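Local coordinates for fucolectin-related protein (Streptococcus pneumoniae, PDB 2WMF) that probably hydrolyses glycosidic bonds in host blood-group carbohydrate antigens, as a family 98 glycoside hydrolase of a fucose-utilising pneumococcus, at residues His180-Trp185 with Asn213-Asp218; Thr189-Pro194 with Val376-Ile381; Asp218-Asp223 with Pro364-Gly369; Thr335-Trp340 with Ser412-Leu417; Asn350-Gly355 with Glu401-Lys406. All blocks are in the same frame, centred on the assembly; numbering follows the deposited sequence.

Contact 1 of 5, residues His180-Trp185 with Asn213-Asp218; sequences HDHEKW and NTPIRD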
# COMPACT_ATOMS: atom_id res chain seq x y z
N HIS A 180 11.01 -4.58 -2.74
CA HIS A 180 9.68 -5.11 -2.36
C HIS A 180 9.82 -6.59 -2.05
O HIS A 180 10.26 -7.40 -2.90
CB HIS A 180 8.67 -4.97 -3.52
CG HIS A 180 8.22 -3.57 -3.80
ND1 HIS A 180 7.32 -2.89 -3.00
CD2 HIS A 180 8.48 -2.76 -4.85
CE1 HIS A 180 7.07 -1.70 -3.54
NE2 HIS A 180 7.75 -1.60 -4.67
N ASP A 181 9.42 -6.99 -0.84
CA ASP A 181 9.48 -8.41 -0.45
C ASP A 181 8.65 -8.61 0.81
O ASP A 181 8.03 -7.66 1.31
CB ASP A 181 10.95 -8.89 -0.31
CG ASP A 181 11.31 -9.98 -1.28
OD1 ASP A 181 10.41 -10.82 -1.55
OD2 ASP A 181 12.47 -9.97 -1.79
N HIS A 182 8.59 -9.84 1.28
CA HIS A 182 7.56 -10.22 2.25
C HIS A 182 8.01 -11.38 3.12
O HIS A 182 8.90 -12.15 2.72
CB HIS A 182 6.27 -10.58 1.52
CG HIS A 182 5.05 -10.15 2.25
ND1 HIS A 182 4.17 -11.01 2.87
CD2 HIS A 182 4.61 -8.91 2.52
CE1 HIS A 182 3.21 -10.31 3.44
NE2 HIS A 182 3.47 -9.03 3.26
N GLU A 183 7.34 -11.49 4.26
CA GLU A 183 7.43 -12.55 5.26
C GLU A 183 8.42 -12.25 6.34
O GLU A 183 9.47 -11.68 6.08
CB GLU A 183 7.63 -13.93 4.60
CG GLU A 183 6.47 -14.28 3.59
CD GLU A 183 6.55 -15.69 3.01
OE1 GLU A 183 7.11 -16.59 3.66
OE2 GLU A 183 5.98 -15.90 1.93
N LYS A 184 8.09 -12.67 7.55
CA LYS A 184 8.89 -12.34 8.73
C LYS A 184 10.30 -12.96 8.62
O LYS A 184 11.30 -12.27 8.78
CB LYS A 184 8.22 -12.84 10.01
CG LYS A 184 6.82 -12.22 10.31
CD LYS A 184 5.98 -13.12 11.21
CE LYS A 184 4.52 -12.75 11.26
NZ LYS A 184 3.58 -13.90 11.62
N TRP A 185 10.37 -14.28 8.41
CA TRP A 185 11.69 -14.97 8.35
C TRP A 185 12.56 -14.33 7.25
O TRP A 185 13.78 -14.22 7.42
CB TRP A 185 11.48 -16.48 8.10
CG TRP A 185 11.03 -16.75 6.71
CD1 TRP A 185 9.73 -16.73 6.23
CD2 TRP A 185 11.87 -16.97 5.57
NE1 TRP A 185 9.73 -16.91 4.86
CE2 TRP A 185 11.03 -17.07 4.43
CE3 TRP A 185 13.26 -17.11 5.39
CZ2 TRP A 185 11.53 -17.31 3.17
CZ3 TRP A 185 13.75 -17.32 4.10
CH2 TRP A 185 12.89 -17.38 3.02
N ASN A 213 2.50 -8.21 -0.41
CA ASN A 213 1.63 -9.17 0.30
C ASN A 213 0.93 -10.26 -0.54
O ASN A 213 0.01 -10.93 -0.07
CB ASN A 213 0.68 -8.43 1.24
CG ASN A 213 -0.28 -7.54 0.55
OD1 ASN A 213 -0.37 -7.49 -0.69
ND2 ASN A 213 -1.05 -6.78 1.37
N THR A 214 1.47 -10.49 -1.72
CA THR A 214 1.10 -11.59 -2.60
C THR A 214 0.96 -12.98 -1.93
O THR A 214 -0.02 -13.69 -2.25
CB THR A 214 2.18 -11.73 -3.73
OG1 THR A 214 2.56 -10.42 -4.21
CG2 THR A 214 1.68 -12.59 -4.90
N PRO A 215 1.96 -13.40 -1.12
CA PRO A 215 1.94 -14.80 -0.66
C PRO A 215 1.00 -15.10 0.50
O PRO A 215 1.05 -16.21 1.06
CB PRO A 215 3.40 -15.05 -0.26
CG PRO A 215 3.83 -13.70 0.30
CD PRO A 215 3.18 -12.71 -0.63
N ILE A 216 0.13 -14.14 0.84
CA ILE A 216 -0.97 -14.38 1.78
C ILE A 216 -0.53 -15.03 3.06
O ILE A 216 -1.10 -16.04 3.54
CB ILE A 216 -2.22 -15.08 1.11
CG1 ILE A 216 -1.90 -16.42 0.48
CG2 ILE A 216 -2.85 -14.16 0.09
CD1 ILE A 216 -3.16 -17.22 0.17
N ARG A 217 0.51 -14.44 3.64
CA ARG A 217 1.07 -14.86 4.94
C ARG A 217 1.79 -13.65 5.54
O ARG A 217 2.27 -12.76 4.80
CB ARG A 217 2.14 -15.94 4.79
CG ARG A 217 1.81 -17.18 4.08
CD ARG A 217 3.10 -18.02 4.05
NE ARG A 217 3.55 -18.31 5.42
CZ ARG A 217 3.01 -19.22 6.22
NH1 ARG A 217 2.00 -20.00 5.80
NH2 ARG A 217 3.48 -19.35 7.46
N ASP A 218 1.83 -13.61 6.85
CA ASP A 218 2.68 -12.68 7.57
C ASP A 218 2.39 -11.22 7.28
O ASP A 218 3.30 -10.39 7.38
CB ASP A 218 4.17 -12.94 7.27
CG ASP A 218 4.68 -14.21 7.91
OD1 ASP A 218 3.93 -14.90 8.65
OD2 ASP A 218 5.88 -14.54 7.68
O HOH W 1 6.00 -16.95 6.18
O HOH W 2 7.94 -15.95 8.87
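The Asp218 carboxylate takes both the backbone N and the side-chain amine of Lys184. The backbone N of Lys184 gives Asp218 OD2 a nearly straight hydrogen bond of 2.9 Å (169°). It arrives on the anti side of the carboxylate, well out of its plane. The Lys184 chain runs extended beyond CG past the same carboxylate, and this brings NZ above its plane, 3.2 Å from Asp218 OD1, in a salt bridge. Glu361 is a second salt-bridge partner of that amine. Two waters also donate to Asp218 OD2; one of them donates to Glu183 OE1 as well and accepts from Arg217 NE. With CG anti to the carbonyl carbon (chi1 -58°) and an extended chain, Glu183 reaches Trp185 NE1 with OE1, a bond of 2.9 Å in the indole plane, while OE2 lies 3.5 Å from Pro215 CG. His182 presents one ring face to Asn213, whose CA sits 3.6 Å from the ring centroid in a CH-pi contact. The carbonyl O of Arg217 lies at the ring edge, 3.0 Å from His182 CE1. The contact joins the neighbouring loops that follow strands 176-180 and 207-212, up to the start of helix 184-192, at the C-terminal end of the (beta/alpha)8 barrel.

Contact 2 of 5, residues Thr189-Pro194 with Val376-Ile381; sequences TIMNDP and VIHEKI
The last turn of helix 184-192 faces a type I beta turn, His378 to Ile381, with the CA atoms of Asn192 and Lys380 6.7 Å apart. The helix belongs to the (beta/alpha)8 barrel; the turn follows strand 376-377 of a small three-stranded parallel sheet. His378 and Met191 make the packing part of the contact. CG of His378 stands anti to the backbone N (chi1 -167°), and this carries the imidazole across to the helix. Met191 CB sits over one face of that ring, offset toward the rim and 3.7 Å from the centroid, as a CH-pi contact. The rest of the Met191 side chain bends away toward Phe197 and Phe229. The imidazole is held at both nitrogens: NE2 bonds to the carbonyl O of Glu188 on the same helix, and ND1 accepts from its own turn. Asn192 lies among His378, Glu379 and Lys380, its side chain at about a right angle to the latter two. Glu379 also forms a salt bridge with Arg345. Lys380 CG lies 3.7 Å from the carbonyl O of Met191. Within the turn, Lys380 N donates to His378 ND1 over 3.1 Å at 163°, tilted 20° from the ring plane.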
# COMPACT_ATOMS: atom_id res chain seq x y z
N THR A 189 16.09 -12.42 7.71
CA THR A 189 17.27 -12.98 7.07
C THR A 189 18.05 -11.93 6.30
O THR A 189 19.29 -11.85 6.39
CB THR A 189 16.87 -14.20 6.17
OG1 THR A 189 16.30 -15.22 7.01
CG2 THR A 189 18.07 -14.80 5.49
N ILE A 190 17.32 -11.08 5.59
CA ILE A 190 17.99 -10.01 4.81
C ILE A 190 18.84 -9.11 5.70
O ILE A 190 19.99 -8.84 5.37
CB ILE A 190 16.97 -9.15 3.99
CG1 ILE A 190 16.25 -10.07 2.98
CG2 ILE A 190 17.60 -7.91 3.36
CD1 ILE A 190 17.10 -10.92 2.16
N MET A 191 18.28 -8.63 6.80
CA MET A 191 18.98 -7.67 7.65
C MET A 191 20.01 -8.32 8.59
O MET A 191 20.85 -7.64 9.18
CB MET A 191 18.01 -6.71 8.35
CG MET A 191 18.59 -5.36 8.79
SD MET A 191 19.26 -4.38 7.43
CE MET A 191 17.75 -3.66 6.70
N ASN A 192 19.97 -9.65 8.76
CA ASN A 192 21.10 -10.39 9.37
C ASN A 192 22.33 -10.50 8.45
O ASN A 192 23.42 -10.80 8.94
CB ASN A 192 20.65 -11.82 9.82
CG ASN A 192 19.91 -11.83 11.17
OD1 ASN A 192 18.97 -12.63 11.37
ND2 ASN A 192 20.32 -10.97 12.09
N ASP A 193 22.16 -10.26 7.15
CA ASP A 193 23.32 -10.27 6.24
C ASP A 193 24.27 -9.12 6.58
O ASP A 193 23.86 -7.97 6.61
CB ASP A 193 22.91 -10.15 4.77
CG ASP A 193 24.10 -10.21 3.84
OD1 ASP A 193 24.56 -11.34 3.55
OD2 ASP A 193 24.59 -9.15 3.43
N PRO A 194 25.56 -9.43 6.86
CA PRO A 194 26.43 -8.34 7.29
C PRO A 194 26.67 -7.28 6.22
O PRO A 194 26.75 -6.11 6.55
CB PRO A 194 27.74 -9.03 7.64
CG PRO A 194 27.67 -10.34 7.10
CD PRO A 194 26.24 -10.72 6.93
N VAL A 376 8.32 -4.01 15.20
CA VAL A 376 9.24 -5.08 15.50
C VAL A 376 10.63 -4.58 15.14
O VAL A 376 10.85 -4.11 14.02
CB VAL A 376 8.91 -6.40 14.74
CG1 VAL A 376 10.11 -7.38 14.82
CG2 VAL A 376 7.70 -7.04 15.34
N ILE A 377 11.52 -4.62 16.13
CA ILE A 377 12.89 -4.18 15.93
C ILE A 377 13.79 -5.42 15.72
O ILE A 377 13.75 -6.38 16.48
CB ILE A 377 13.41 -3.34 17.12
CG1 ILE A 377 12.41 -2.21 17.50
CG2 ILE A 377 14.82 -2.73 16.78
CD1 ILE A 377 12.10 -1.24 16.34
N HIS A 378 14.64 -5.35 14.71
CA HIS A 378 15.49 -6.47 14.30
C HIS A 378 16.58 -6.75 15.35
O HIS A 378 17.03 -5.84 16.09
CB HIS A 378 16.12 -6.11 12.96
CG HIS A 378 16.76 -7.27 12.26
ND1 HIS A 378 18.07 -7.63 12.48
CD2 HIS A 378 16.28 -8.10 11.30
CE1 HIS A 378 18.36 -8.66 11.69
NE2 HIS A 378 17.29 -8.95 10.96
N GLU A 379 17.02 -8.01 15.42
CA GLU A 379 18.03 -8.42 16.38
C GLU A 379 19.37 -7.70 16.27
O GLU A 379 20.12 -7.66 17.26
CB GLU A 379 18.28 -9.94 16.25
CG GLU A 379 18.92 -10.36 14.97
CD GLU A 379 18.65 -11.82 14.63
OE1 GLU A 379 19.55 -12.64 14.96
OE2 GLU A 379 17.59 -12.12 14.05
N LYS A 380 19.68 -7.17 15.09
CA LYS A 380 20.96 -6.50 14.85
C LYS A 380 21.03 -5.10 15.46
O LYS A 380 22.12 -4.49 15.57
CB LYS A 380 21.25 -6.47 13.35
CG LYS A 380 21.66 -7.81 12.79
CD LYS A 380 23.11 -8.21 13.23
CE LYS A 380 23.57 -9.57 12.73
NZ LYS A 380 22.74 -10.69 13.28
N ILE A 381 19.87 -4.57 15.88
CA ILE A 381 19.78 -3.34 16.67
C ILE A 381 19.96 -3.69 18.16
O ILE A 381 19.19 -4.46 18.72
CB ILE A 381 18.42 -2.61 16.46
CG1 ILE A 381 18.14 -2.35 14.96
CG2 ILE A 381 18.39 -1.29 17.27
CD1 ILE A 381 19.20 -1.47 14.23

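Contact 3 of 5, residues Asp218-Asp223 with Pro364-Gly369; sequences DDAGTD and PLYNNG
The first turn of helix 219-231 lies against an irregular loop, and the backbones come nearest at Asp219 and Pro364, with CA atoms 5.7 Å apart. From there the loop reaches back to the helix through one long side chain, Tyr366. With CG anti to the carbonyl carbon (chi1 -70°), the ring swings to bring its OH to the helix between Ala220 and Asp223. The phenol OH of Tyr366 donates to Asp223 OD2 at 2.5 Å, a short bond. It meets the carboxylate on the anti side and only 16° out of its plane, with ring and carboxylate planes 65° apart. A water donates both to Tyr366 OH and to the carbonyl O of Ala220, at 2.8 Å each, and so ties the phenol to the helix backbone as well. Ala220 CB packs at the ring edge, in its plane, 3.9 Å from Tyr366 CE1. Tyr357 adds an edge-to-face ring contact. At the other end of the contact, Asp219 OD2 lies 3.1 Å from Pro364 N. This is packing, since the proline nitrogen has no hydrogen to share. Pro364 also rests on Met274 and Glu278 of helix 272-283. The barrel helix is thus joined to the long loop between strands 337-340 and 376-377. The phenol both gives and receives a hydrogen bond in a buried setting, which fixes its position and probably stabilises the charge on Asp223.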
# COMPACT_ATOMS: atom_id res chain seq x y z
N ASP A 218 1.83 -13.61 6.85
CA ASP A 218 2.68 -12.68 7.57
C ASP A 218 2.39 -11.22 7.28
O ASP A 218 3.30 -10.39 7.38
CB ASP A 218 4.17 -12.94 7.27
CG ASP A 218 4.68 -14.21 7.91
OD1 ASP A 218 3.93 -14.90 8.65
OD2 ASP A 218 5.88 -14.54 7.68
N ASP A 219 1.14 -10.85 6.97
CA ASP A 219 0.87 -9.44 6.62
C ASP A 219 1.16 -8.45 7.78
O ASP A 219 1.72 -7.37 7.56
CB ASP A 219 -0.56 -9.24 6.09
CG ASP A 219 -0.74 -9.78 4.66
OD1 ASP A 219 0.24 -10.29 4.07
OD2 ASP A 219 -1.86 -9.63 4.12
N ALA A 220 0.75 -8.82 9.00
CA ALA A 220 0.92 -7.94 10.18
C ALA A 220 2.42 -7.91 10.57
O ALA A 220 3.04 -6.82 10.76
CB ALA A 220 0.03 -8.40 11.35
N GLY A 221 3.04 -9.09 10.63
CA GLY A 221 4.45 -9.16 10.97
C GLY A 221 5.33 -8.40 9.99
O GLY A 221 6.34 -7.79 10.37
N THR A 222 4.97 -8.44 8.70
CA THR A 222 5.79 -7.82 7.69
C THR A 222 5.70 -6.30 7.85
O THR A 222 6.72 -5.60 7.76
CB THR A 222 5.44 -8.27 6.24
OG1 THR A 222 5.68 -9.69 6.10
CG2 THR A 222 6.28 -7.51 5.15
N ASP A 223 4.50 -5.78 8.02
CA ASP A 223 4.32 -4.35 8.31
C ASP A 223 5.15 -3.92 9.52
O ASP A 223 5.74 -2.82 9.53
CB ASP A 223 2.88 -4.00 8.54
CG ASP A 223 2.05 -3.86 7.26
OD1 ASP A 223 2.61 -3.85 6.16
OD2 ASP A 223 0.80 -3.68 7.37
N PRO A 364 -4.66 -8.37 4.46
CA PRO A 364 -4.02 -7.15 4.95
C PRO A 364 -4.81 -6.32 5.94
O PRO A 364 -4.21 -5.47 6.63
CB PRO A 364 -3.80 -6.34 3.65
CG PRO A 364 -4.91 -6.79 2.76
CD PRO A 364 -5.08 -8.23 3.06
N LEU A 365 -6.14 -6.47 6.00
CA LEU A 365 -6.92 -5.52 6.79
C LEU A 365 -6.71 -5.76 8.28
O LEU A 365 -6.63 -6.89 8.73
CB LEU A 365 -8.41 -5.54 6.42
CG LEU A 365 -8.77 -5.37 4.94
CD1 LEU A 365 -10.31 -5.45 4.71
CD2 LEU A 365 -8.14 -4.07 4.38
N TYR A 366 -6.61 -4.66 9.04
CA TYR A 366 -6.50 -4.75 10.50
C TYR A 366 -7.90 -4.65 11.15
O TYR A 366 -8.74 -3.90 10.69
CB TYR A 366 -5.62 -3.63 11.03
CG TYR A 366 -4.17 -3.83 10.64
CD1 TYR A 366 -3.54 -5.06 10.87
CD2 TYR A 366 -3.44 -2.83 9.98
CE1 TYR A 366 -2.21 -5.26 10.52
CE2 TYR A 366 -2.09 -3.03 9.64
CZ TYR A 366 -1.48 -4.24 9.91
OH TYR A 366 -0.14 -4.45 9.59
N ASN A 367 -8.12 -5.35 12.26
CA ASN A 367 -9.42 -5.24 12.92
C ASN A 367 -9.52 -4.02 13.84
O ASN A 367 -10.58 -3.46 14.04
CB ASN A 367 -9.66 -6.47 13.76
CG ASN A 367 -9.62 -7.73 12.94
OD1 ASN A 367 -10.68 -8.18 12.40
ND2 ASN A 367 -8.45 -8.30 12.81
N ASN A 368 -8.37 -3.65 14.39
CA ASN A 368 -8.27 -2.69 15.50
C ASN A 368 -7.14 -1.71 15.18
O ASN A 368 -6.06 -2.15 14.76
CB ASN A 368 -7.92 -3.50 16.77
CG ASN A 368 -8.27 -2.82 18.06
OD1 ASN A 368 -8.51 -1.61 18.10
ND2 ASN A 368 -8.37 -3.63 19.13
N GLY A 369 -7.34 -0.43 15.49
CA GLY A 369 -6.32 0.60 15.36
C GLY A 369 -5.68 1.04 16.67
O GLY A 369 -4.85 1.92 16.66
O HOH W 3 1.45 -4.78 11.87

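Contact 4 of 5, residues Thr335-Trp340 with Ser412-Leu417; sequences TKAVFW and SLYPKL
Lys336, Tyr414 and Leu413 bury most of the surface here. Lys336 lies just before strand 337-340, and the other two lie where helix 406-413 runs out. The first methylenes of Lys336 lie over one face of the Tyr414 ring. CB is offset toward the rim and 3.8 Å from the centroid, as a CH-pi contact. With CG anti to the carbonyl carbon (chi1 -51°), Lys336 sets CG toward the CE1 side of the ring and 3.5 Å from the carbonyl O of Leu413. The chain then bends at chi2, and its charged end turns away from the contact. Tyr414 reaches past this chain to the backbone behind it. Tyr414 OH accepts two hydrogen bonds, from Lys336 N at 2.9 Å and from Ala337 N at 3.2 Å. The second is the straighter, 152° against 141°. Thr335 runs alongside the tyrosine, pointing the same way. Leu413 meets the strand with its CD1 branch, 3.9 Å from Ala337 CB, and its CB packs on Lys336 CB at 4.0 Å. Beyond the contact, Tyr414 also touches Leu374, and Leu413 touches Lys394 at the start of strand 394-396. The arrangement joins the start of the central strand of a three-stranded parallel sheet to the end of helix 406-413, which comes later in the chain. One phenol oxygen grips two successive backbone N-H groups, so it satisfies both where the strand begins, while the lysine methylenes cover one face of the ring.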
# COMPACT_ATOMS: atom_id res chain seq x y z
N THR A 335 4.46 5.56 20.17
CA THR A 335 4.75 4.14 20.40
C THR A 335 4.93 3.88 21.89
O THR A 335 5.84 4.40 22.51
CB THR A 335 5.99 3.69 19.57
OG1 THR A 335 5.74 3.89 18.16
CG2 THR A 335 6.31 2.23 19.81
N LYS A 336 4.06 3.05 22.45
CA LYS A 336 4.14 2.68 23.87
C LYS A 336 4.91 1.38 24.15
O LYS A 336 5.35 1.14 25.28
CB LYS A 336 2.75 2.58 24.48
CG LYS A 336 1.81 3.78 24.26
CD LYS A 336 2.36 5.06 24.76
CE LYS A 336 1.36 6.18 24.42
NZ LYS A 336 1.80 7.49 24.96
N ALA A 337 5.02 0.52 23.14
CA ALA A 337 5.79 -0.72 23.24
C ALA A 337 6.32 -1.10 21.88
O ALA A 337 5.70 -0.78 20.86
CB ALA A 337 4.91 -1.90 23.77
N VAL A 338 7.48 -1.78 21.88
CA VAL A 338 8.03 -2.42 20.69
C VAL A 338 8.33 -3.86 21.02
O VAL A 338 8.51 -4.23 22.20
CB VAL A 338 9.33 -1.74 20.15
CG1 VAL A 338 9.06 -0.30 19.84
CG2 VAL A 338 10.53 -1.87 21.12
N PHE A 339 8.36 -4.70 19.99
CA PHE A 339 8.82 -6.07 20.13
C PHE A 339 10.21 -6.15 19.50
O PHE A 339 10.36 -5.89 18.29
CB PHE A 339 7.89 -7.06 19.47
CG PHE A 339 8.30 -8.51 19.69
CD1 PHE A 339 7.80 -9.24 20.77
CD2 PHE A 339 9.24 -9.10 18.87
CE1 PHE A 339 8.21 -10.54 20.98
CE2 PHE A 339 9.67 -10.39 19.09
CZ PHE A 339 9.15 -11.11 20.14
N TRP A 340 11.19 -6.52 20.31
CA TRP A 340 12.57 -6.73 19.87
C TRP A 340 12.86 -8.21 19.68
O TRP A 340 12.58 -9.03 20.58
CB TRP A 340 13.55 -6.18 20.91
CG TRP A 340 15.00 -6.28 20.52
CD1 TRP A 340 15.55 -5.96 19.32
CD2 TRP A 340 16.08 -6.64 21.38
NE1 TRP A 340 16.92 -6.14 19.36
CE2 TRP A 340 17.27 -6.56 20.61
CE3 TRP A 340 16.16 -7.09 22.70
CZ2 TRP A 340 18.52 -6.88 21.14
CZ3 TRP A 340 17.43 -7.41 23.23
CH2 TRP A 340 18.58 -7.33 22.43
N SER A 412 -2.83 -2.19 28.97
CA SER A 412 -2.43 -1.30 30.07
C SER A 412 -1.57 -0.12 29.59
O SER A 412 -1.40 0.86 30.32
CB SER A 412 -1.72 -2.07 31.20
OG SER A 412 -0.37 -2.36 30.92
N LEU A 413 -1.01 -0.26 28.39
CA LEU A 413 -0.18 0.76 27.77
C LEU A 413 -0.88 1.60 26.70
O LEU A 413 -0.58 2.78 26.56
CB LEU A 413 1.10 0.12 27.17
CG LEU A 413 1.98 -0.73 28.06
CD1 LEU A 413 3.13 -1.29 27.22
CD2 LEU A 413 2.52 0.10 29.23
N TYR A 414 -1.76 0.97 25.93
CA TYR A 414 -2.50 1.62 24.87
C TYR A 414 -3.96 1.67 25.31
O TYR A 414 -4.63 0.66 25.29
CB TYR A 414 -2.40 0.80 23.58
CG TYR A 414 -1.04 0.82 22.92
CD1 TYR A 414 -0.73 1.78 21.96
CD2 TYR A 414 -0.08 -0.15 23.22
CE1 TYR A 414 0.51 1.79 21.32
CE2 TYR A 414 1.17 -0.13 22.58
CZ TYR A 414 1.45 0.85 21.62
OH TYR A 414 2.71 0.88 21.02
N PRO A 415 -4.45 2.84 25.72
CA PRO A 415 -5.86 2.90 26.12
C PRO A 415 -6.84 2.62 24.99
O PRO A 415 -6.54 2.84 23.80
CB PRO A 415 -6.03 4.34 26.57
CG PRO A 415 -4.90 5.05 26.08
CD PRO A 415 -3.77 4.12 25.89
N LYS A 416 -8.01 2.13 25.38
CA LYS A 416 -9.09 1.88 24.41
C LYS A 416 -9.70 3.23 24.05
O LYS A 416 -10.06 4.03 24.94
CB LYS A 416 -10.14 0.92 25.01
CG LYS A 416 -11.14 0.40 23.96
CD LYS A 416 -12.17 -0.51 24.60
CE LYS A 416 -13.22 -0.90 23.63
NZ LYS A 416 -14.16 -1.94 24.15
N LEU A 417 -9.77 3.50 22.74
CA LEU A 417 -10.18 4.81 22.25
C LEU A 417 -11.54 4.89 21.57
O LEU A 417 -12.03 5.99 21.31
CB LEU A 417 -9.14 5.38 21.28
CG LEU A 417 -7.70 5.45 21.79
CD1 LEU A 417 -6.74 6.10 20.78
CD2 LEU A 417 -7.64 6.20 23.17

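Contact 5 of 5, residues Asn350-Gly355 with Glu401-Lys406; sequences NGFYQG and EELSSK
Two hydrogen bonds from the amine of Lys406 carry the polar part of the contact. Lys406 NZ donates to Phe352 O at 2.8 Å. Lys406 NZ also donates to Gln354 O, at 3.0 Å. The two are met differently: the donor stands 57° out of the carbonyl plane at Phe352, but only 16° from it at Gln354. The lysine leaves its backbone with CG anti to N (chi1 170°) and bends at chi3 to bring NZ between them. A type I beta turn, Gly351 to Gln354, gathers these carbonyls. It lies in the long loop between strands 337-340 and 376-377, and Lys406 starts helix 406-413, so the bonds tie loop to helix start beside the three-stranded parallel sheet. Apolar packing comes from Phe352. Leu403 CD2 lies at its ring edge, 4.3 Å from Phe352 CE1. Lys406 CD comes 4.1 Å from Phe352 CD1. Within the turn, Phe352 CD2 stands over the centre of the Tyr353 ring, and Tyr353 OH bonds to Ser224 OG of helix 219-231.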
# COMPACT_ATOMS: atom_id res chain seq x y z
N ASN A 350 3.78 -17.25 15.83
CA ASN A 350 2.73 -17.15 14.82
C ASN A 350 1.26 -16.89 15.28
O ASN A 350 0.45 -16.40 14.44
CB ASN A 350 2.65 -18.51 14.07
CG ASN A 350 3.90 -18.82 13.20
OD1 ASN A 350 4.89 -18.09 13.21
ND2 ASN A 350 3.83 -19.94 12.44
N GLY A 351 0.90 -16.94 16.56
CA GLY A 351 -0.17 -16.02 17.04
C GLY A 351 -0.08 -14.66 17.66
O GLY A 351 -1.04 -14.23 18.34
N PHE A 352 1.02 -13.96 17.43
CA PHE A 352 1.24 -12.73 18.17
C PHE A 352 0.10 -11.73 17.98
O PHE A 352 -0.26 -11.05 18.93
CB PHE A 352 2.58 -12.08 17.78
CG PHE A 352 2.90 -10.85 18.59
CD1 PHE A 352 3.39 -10.95 19.92
CD2 PHE A 352 2.70 -9.59 18.06
CE1 PHE A 352 3.68 -9.80 20.64
CE2 PHE A 352 2.97 -8.46 18.78
CZ PHE A 352 3.48 -8.54 20.07
N TYR A 353 -0.39 -11.56 16.75
CA TYR A 353 -1.32 -10.47 16.49
C TYR A 353 -2.79 -10.82 16.82
O TYR A 353 -3.66 -9.93 16.87
CB TYR A 353 -1.18 -10.01 15.03
CG TYR A 353 0.21 -9.46 14.77
CD1 TYR A 353 0.53 -8.14 15.07
CD2 TYR A 353 1.23 -10.27 14.26
CE1 TYR A 353 1.80 -7.63 14.85
CE2 TYR A 353 2.51 -9.77 14.05
CZ TYR A 353 2.79 -8.47 14.37
OH TYR A 353 4.05 -7.98 14.12
N GLN A 354 -3.04 -12.09 17.11
CA GLN A 354 -4.39 -12.53 17.56
C GLN A 354 -4.75 -11.85 18.88
O GLN A 354 -3.90 -11.65 19.77
CB GLN A 354 -4.38 -14.02 17.76
CG GLN A 354 -4.10 -14.80 16.52
CD GLN A 354 -5.31 -15.01 15.67
OE1 GLN A 354 -6.45 -14.72 16.08
NE2 GLN A 354 -5.10 -15.54 14.47
N GLY A 355 -6.00 -11.43 19.01
CA GLY A 355 -6.39 -10.67 20.18
C GLY A 355 -5.98 -9.24 20.27
O GLY A 355 -6.48 -8.50 21.12
N GLU A 401 7.94 -11.83 30.59
CA GLU A 401 6.90 -12.43 31.46
C GLU A 401 5.51 -11.95 31.10
O GLU A 401 4.53 -12.69 31.23
CB GLU A 401 7.19 -12.09 32.93
CG GLU A 401 8.36 -12.84 33.50
CD GLU A 401 7.97 -14.22 34.02
OE1 GLU A 401 7.96 -14.41 35.26
OE2 GLU A 401 7.66 -15.11 33.18
N GLU A 402 5.42 -10.70 30.66
CA GLU A 402 4.14 -10.02 30.39
C GLU A 402 3.32 -10.69 29.29
O GLU A 402 2.09 -10.56 29.27
CB GLU A 402 4.36 -8.55 30.02
CG GLU A 402 4.87 -7.70 31.18
CD GLU A 402 6.38 -7.69 31.33
OE1 GLU A 402 7.09 -8.48 30.68
OE2 GLU A 402 6.87 -6.86 32.14
N LEU A 403 3.99 -11.41 28.40
CA LEU A 403 3.33 -12.07 27.28
C LEU A 403 2.44 -13.24 27.72
O LEU A 403 1.66 -13.76 26.92
CB LEU A 403 4.36 -12.54 26.28
CG LEU A 403 5.10 -11.46 25.48
CD1 LEU A 403 5.91 -12.16 24.40
CD2 LEU A 403 4.10 -10.43 24.86
N SER A 404 2.52 -13.61 29.00
CA SER A 404 1.63 -14.62 29.55
C SER A 404 0.21 -14.07 29.55
O SER A 404 -0.76 -14.84 29.42
CB SER A 404 2.05 -15.04 30.97
OG SER A 404 1.83 -13.99 31.91
N SER A 405 0.07 -12.74 29.69
CA SER A 405 -1.21 -12.08 29.43
C SER A 405 -0.98 -10.88 28.50
O SER A 405 -1.11 -9.71 28.86
CB SER A 405 -1.88 -11.67 30.72
OG SER A 405 -1.08 -10.72 31.36
N LYS A 406 -0.66 -11.24 27.28
CA LYS A 406 -0.24 -10.31 26.25
C LYS A 406 -1.25 -9.16 26.04
O LYS A 406 -0.88 -7.97 26.03
CB LYS A 406 -0.07 -11.11 24.96
CG LYS A 406 0.13 -10.29 23.72
CD LYS A 406 0.14 -11.16 22.47
CE LYS A 406 -1.30 -11.62 22.13
NZ LYS A 406 -1.38 -12.59 21.00

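Contact 1 lies in loops of the barrel domain, and contacts 4 and 5 lie within the three-stranded sheet region that follows. Contacts 2 and 3 bridge the two. Contacts 1 and 2 share helix 184-192, with centres about 16 Å apart. Contacts 1 and 3 share Asp218 and touch through Thr222; their centres are about 11 Å apart. Contacts 2 and 4 meet on neighbouring strands 376-377 and 337-340, where Ile377 N probably bonds to Phe339 O. Tyr353 of contact 5 packs on Gly221 and Ala220 of contact 3. Along the chain, contact 1 precedes contact 3, which is nested inside the loop closed by contact 2; contact 5 is nested inside that closed by contact 4. Barrel and sheet are thus closely interlocked.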